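Local coordinates for substrate-binding protein (Synechococcus sp., PDB 6WPN) that probably binds a sugar or oligosaccharide in the periplasm, as a bacterial extracellular solute-binding protein, and is likely to hand it on for uptake, at residues A[406-409]-A[410-413]; A[391-394]-A[395-399]. All blocks are in the same frame, centred on the assembly; numbering follows the deposited sequence.

Contact 1. Residues A[406-409]-A[410-413]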
loop_
_atom_site.group_PDB
_atom_site.type_symbol
_atom_site.label_atom_id
_atom_site.label_comp_id
_atom_site.label_asym_id
_atom_site.label_seq_id
_atom_site.Cartn_x
_atom_site.Cartn_y
_atom_site.Cartn_z
ATOM N N GLN A 406 -23.647 -16.454 -6.998
ATOM C CA GLN A 406 -23.575 -17.436 -8.076
ATOM C C GLN A 406 -23.061 -18.781 -7.578
ATOM O O GLN A 406 -23.418 -19.820 -8.140
ATOM C CB GLN A 406 -22.691 -16.914 -9.210
ATOM C CG GLN A 406 -23.230 -15.655 -9.872
ATOM C CD GLN A 406 -22.174 -14.902 -10.659
ATOM O OE1 GLN A 406 -21.060 -15.392 -10.855
ATOM N NE2 GLN A 406 -22.509 -13.691 -11.088
ATOM N N ILE A 407 -22.219 -18.780 -6.544
ATOM C CA ILE A 407 -21.731 -19.992 -5.898
ATOM C C ILE A 407 -21.663 -19.728 -4.396
ATOM O O ILE A 407 -21.792 -18.592 -3.935
ATOM C CB ILE A 407 -20.347 -20.432 -6.428
ATOM C CG1 ILE A 407 -19.310 -19.328 -6.206
ATOM C CG2 ILE A 407 -20.412 -20.787 -7.905
ATOM C CD1 ILE A 407 -17.931 -19.687 -6.697
ATOM N N SER A 408 -21.454 -20.796 -3.631
ATOM C CA SER A 408 -21.264 -20.669 -2.196
ATOM C C SER A 408 -19.835 -20.223 -1.880
ATOM O O SER A 408 -18.940 -20.253 -2.733
ATOM C CB SER A 408 -21.554 -21.989 -1.493
ATOM O OG SER A 408 -20.492 -22.893 -1.707
ATOM N N SER A 409 -19.632 -19.812 -0.622
ATOM C CA SER A 409 -18.314 -19.370 -0.170
ATOM C C SER A 409 -17.285 -20.489 -0.269
ATOM O O SER A 409 -16.177 -20.281 -0.775
ATOM C CB SER A 409 -18.397 -18.872 1.275
ATOM O OG SER A 409 -19.371 -17.859 1.428
ATOM N N ASP A 410 -17.630 -21.680 0.232
ATOM C CA ASP A 410 -16.719 -22.816 0.136
ATOM C C ASP A 410 -16.459 -23.188 -1.313
ATOM O O ASP A 410 -15.360 -23.638 -1.653
ATOM C CB ASP A 410 -17.266 -24.020 0.904
ATOM C CG ASP A 410 -17.385 -23.756 2.392
ATOM O OD1 ASP A 410 -16.654 -22.876 2.898
ATOM O OD2 ASP A 410 -18.188 -24.446 3.059
ATOM N N GLN A 411 -17.468 -23.029 -2.171
ATOM C CA GLN A 411 -17.276 -23.286 -3.591
ATOM C C GLN A 411 -16.242 -22.328 -4.171
ATOM O O GLN A 411 -15.414 -22.720 -4.997
ATOM C CB GLN A 411 -18.612 -23.139 -4.319
ATOM C CG GLN A 411 -18.659 -23.736 -5.706
ATOM C CD GLN A 411 -18.660 -25.249 -5.673
ATOM O OE1 GLN A 411 -19.025 -25.857 -4.664
ATOM N NE2 GLN A 411 -18.269 -25.869 -6.785
ATOM N N ALA A 412 -16.260 -21.069 -3.727
ATOM C CA ALA A 412 -15.243 -20.118 -4.167
ATOM C C ALA A 412 -13.856 -20.535 -3.694
ATOM O O ALA A 412 -12.882 -20.465 -4.453
ATOM C CB ALA A 412 -15.584 -18.713 -3.664
ATOM N N VAL A 413 -13.753 -20.972 -2.435
ATOM C CA VAL A 413 -12.476 -21.417 -1.882
ATOM C C VAL A 413 -11.902 -22.550 -2.716
ATOM O O VAL A 413 -10.721 -22.539 -3.081
ATOM C CB VAL A 413 -12.651 -21.841 -0.413
ATOM C CG1 VAL A 413 -11.340 -22.360 0.148
ATOM C CG2 VAL A 413 -13.173 -20.677 0.410
#
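Ser408 and Gln411 meet where the chain turns into helix 409-427, and the arrangement is a textbook helix N-cap. At Ile407 and Ser408 the backbone is stretched out, with psi of 167° at the cap residue itself; from Ser409 onward it is helical, and the CA atoms of Ser408 and Gln411 already lie within a single turn of each other. The carbonyl of Ser408 opens the main-chain bonding, Ala412 N reaching Ser408 O at 3.0 Å, and the next bond follows one residue on, from Val413 N to Ser409 O, also at 3.0 Å.

The first turn of any helix has amide N-H groups with no preceding carbonyl to receive them, and here a side chain supplies one acceptor. With chi1 at 75°, the hydroxyl of Ser408 sits between its own backbone N and carbonyl carbon, bent forward over the start of the helix, where Ser408 OG accepts from Gln411 N at 3.1 Å with an N-H...O angle of 152°. The same oxygen lies 3.2 Å from Gln411 CB, close against the root of that side chain.

Ile407, just ahead of the cap, adds apolar packing. Its side chain crosses that of Gln411 at about a right angle, Ile407 CB resting 3.8 Å from Gln411 CG, while the bend of the glutamine at chi2 leads the amide away. Ile407 CD1 reaches past the cap to Ala412, the position pair of a hydrophobic staple, and the side chain also packs on Gln398 and Arg401 of helix 388-403. On helix 219-233, Phe225 touches both Ala412 and Val413. Within the turn itself, a second apolar touch is between methyl groups, Ile407 CD1 lying 4.0 Å from Ala412 CB.

Contact 2. Residues A[391-394]-A[395-399]; sequences LQSI and IYTQL
Gln392 and Tyr396 are brought together by complementary torsions one helical turn apart. In Gln392, CG stands anti to the backbone N (chi1 171°) and the chain runs on extended, carrying CG and the amide outward from the helix; in Tyr396, chi1 of -75° places the ring beside its own backbone N and leans it back toward the preceding turn to meet them. Gln392 CG consequently lies over the middle of the Tyr396 ring, 3.6 Å from the centroid, in a CH-pi contact. The amide lies toward the CE2 side of the same face, its plane only 16° from that of the ring, with Gln392 NE2 3.8 Å from Tyr396 CE2.

Both polar ends are tied outside the helix: Gln392 NE2 donates to Pro190 O, while Tyr396 OH bonds with Ser193 O and Leu197 N. Were Tyr396 an alanine, Gln392 CG would probably lose the ring beneath it, and Ser193 O and Leu197 N their hydroxyl partner.

The setting is a regular alpha-helix, 388-403, in which successive i to i+4 bonds join the turns, among them Tyr396 N to Gln392 O at 2.8 Å. One carbonyl does double duty: Ser393 O accepts from Thr397 N at 2.9 Å and from Thr397 OG1 at 2.8 Å, the two donors arriving from opposite faces of the carbonyl plane. The threonine hydroxyl thus donates its proton within the helix, on a flank where Pro190 touches both Ser393 and Thr397. Along another flank, where Trp420 of helix 409-427 packs on Leu391 and Phe225 of helix 219-233 on Ile395, the two aliphatic chains meet through their ends, Leu391 CD1 lying 3.9 Å from Ile395 CD1.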
loop_
_atom_site.group_PDB
_atom_site.type_symbol
_atom_site.label_atom_id
_atom_site.label_comp_id
_atom_site.label_asym_id
_atom_site.label_seq_id
_atom_site.Cartn_x
_atom_site.Cartn_y
_atom_site.Cartn_z
ATOM N N LEU A 391 -2.373 -14.618 -7.781
ATOM C CA LEU A 391 -3.135 -15.176 -6.670
ATOM C C LEU A 391 -4.248 -14.232 -6.232
ATOM O O LEU A 391 -5.382 -14.666 -5.998
ATOM C CB LEU A 391 -2.192 -15.472 -5.506
ATOM C CG LEU A 391 -2.814 -15.977 -4.207
ATOM C CD1 LEU A 391 -3.359 -17.380 -4.407
ATOM C CD2 LEU A 391 -1.804 -15.936 -3.068
ATOM N N GLN A 392 -3.945 -12.938 -6.114
ATOM C CA GLN A 392 -4.971 -11.969 -5.748
ATOM C C GLN A 392 -6.124 -11.984 -6.741
ATOM O O GLN A 392 -7.296 -11.951 -6.346
ATOM C CB GLN A 392 -4.370 -10.569 -5.669
ATOM C CG GLN A 392 -5.412 -9.475 -5.506
ATOM C CD GLN A 392 -4.801 -8.089 -5.480
ATOM O OE1 GLN A 392 -3.889 -7.815 -4.703
ATOM N NE2 GLN A 392 -5.299 -7.209 -6.337
ATOM N N SER A 393 -5.809 -12.025 -8.036
ATOM C CA SER A 393 -6.854 -12.002 -9.052
ATOM C C SER A 393 -7.752 -13.229 -8.951
ATOM O O SER A 393 -8.977 -13.121 -9.070
ATOM C CB SER A 393 -6.227 -11.896 -10.440
ATOM O OG SER A 393 -7.233 -11.834 -11.435
ATOM N N ILE A 394 -7.158 -14.408 -8.748
ATOM C CA ILE A 394 -7.949 -15.631 -8.640
ATOM C C ILE A 394 -8.862 -15.570 -7.422
ATOM O O ILE A 394 -10.040 -15.941 -7.488
ATOM C CB ILE A 394 -7.028 -16.866 -8.608
ATOM C CG1 ILE A 394 -6.325 -17.045 -9.958
ATOM C CG2 ILE A 394 -7.808 -18.116 -8.241
ATOM C CD1 ILE A 394 -5.449 -18.258 -10.022
ATOM N N ILE A 395 -8.334 -15.112 -6.290
ATOM C CA ILE A 395 -9.136 -15.058 -5.073
ATOM C C ILE A 395 -10.253 -14.028 -5.217
ATOM O O ILE A 395 -11.420 -14.315 -4.924
ATOM C CB ILE A 395 -8.242 -14.763 -3.855
ATOM C CG1 ILE A 395 -7.276 -15.927 -3.617
ATOM C CG2 ILE A 395 -9.096 -14.496 -2.621
ATOM C CD1 ILE A 395 -6.315 -15.697 -2.471
ATOM N N TYR A 396 -9.920 -12.829 -5.704
ATOM C CA TYR A 396 -10.939 -11.793 -5.860
ATOM C C TYR A 396 -12.042 -12.232 -6.820
ATOM O O TYR A 396 -13.224 -11.943 -6.592
ATOM C CB TYR A 396 -10.311 -10.485 -6.350
ATOM C CG TYR A 396 -9.530 -9.706 -5.309
ATOM C CD1 TYR A 396 -9.047 -10.318 -4.160
ATOM C CD2 TYR A 396 -9.309 -8.344 -5.466
ATOM C CE1 TYR A 396 -8.336 -9.605 -3.217
ATOM C CE2 TYR A 396 -8.606 -7.615 -4.527
ATOM C CZ TYR A 396 -8.122 -8.249 -3.402
ATOM O OH TYR A 396 -7.420 -7.527 -2.462
ATOM N N THR A 397 -11.676 -12.925 -7.904
ATOM C CA THR A 397 -12.669 -13.375 -8.878
ATOM C C THR A 397 -13.621 -14.395 -8.271
ATOM O O THR A 397 -14.840 -14.307 -8.460
ATOM C CB THR A 397 -11.982 -13.962 -10.111
ATOM O OG1 THR A 397 -11.236 -12.938 -10.780
ATOM C CG2 THR A 397 -13.013 -14.553 -11.065
ATOM N N GLN A 398 -13.083 -15.394 -7.568
ATOM C CA GLN A 398 -13.939 -16.411 -6.963
ATOM C C GLN A 398 -14.779 -15.825 -5.834
ATOM O O GLN A 398 -15.965 -16.144 -5.704
ATOM C CB GLN A 398 -13.096 -17.584 -6.458
ATOM C CG GLN A 398 -12.404 -18.377 -7.561
ATOM C CD GLN A 398 -13.346 -18.762 -8.691
ATOM O OE1 GLN A 398 -14.475 -19.201 -8.459
ATOM N NE2 GLN A 398 -12.879 -18.608 -9.925
ATOM N N LEU A 399 -14.184 -14.961 -5.010
ATOM C CA LEU A 399 -14.956 -14.318 -3.954
ATOM C C LEU A 399 -16.088 -13.496 -4.552
ATOM O O LEU A 399 -17.203 -13.471 -4.016
ATOM C CB LEU A 399 -14.046 -13.439 -3.097
ATOM C CG LEU A 399 -14.718 -12.660 -1.962
ATOM C CD1 LEU A 399 -15.419 -13.605 -1.005
ATOM C CD2 LEU A 399 -13.704 -11.818 -1.216
#

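Contacts 1 and 2 show how local side-chain chemistry follows position in a helix. Contact 2 lies inside helix 388-403 and is buried; contact 1 forms the start of the next helix, 409-427, farther from the centre of the chain and only partly buried. In mid-helix, backbone amides find main-chain acceptors, leaving side chains to make a CH-pi contact or share a carbonyl; at the helix start a side chain, here Ser408, provides an acceptor. Their centres are 12 Å apart, and they meet directly where Ala412 CB packs 3.3 Å from Gln398 O. Phe225 of helix 219-233 touches residues of both, placing the two neighbouring helices against the same third one.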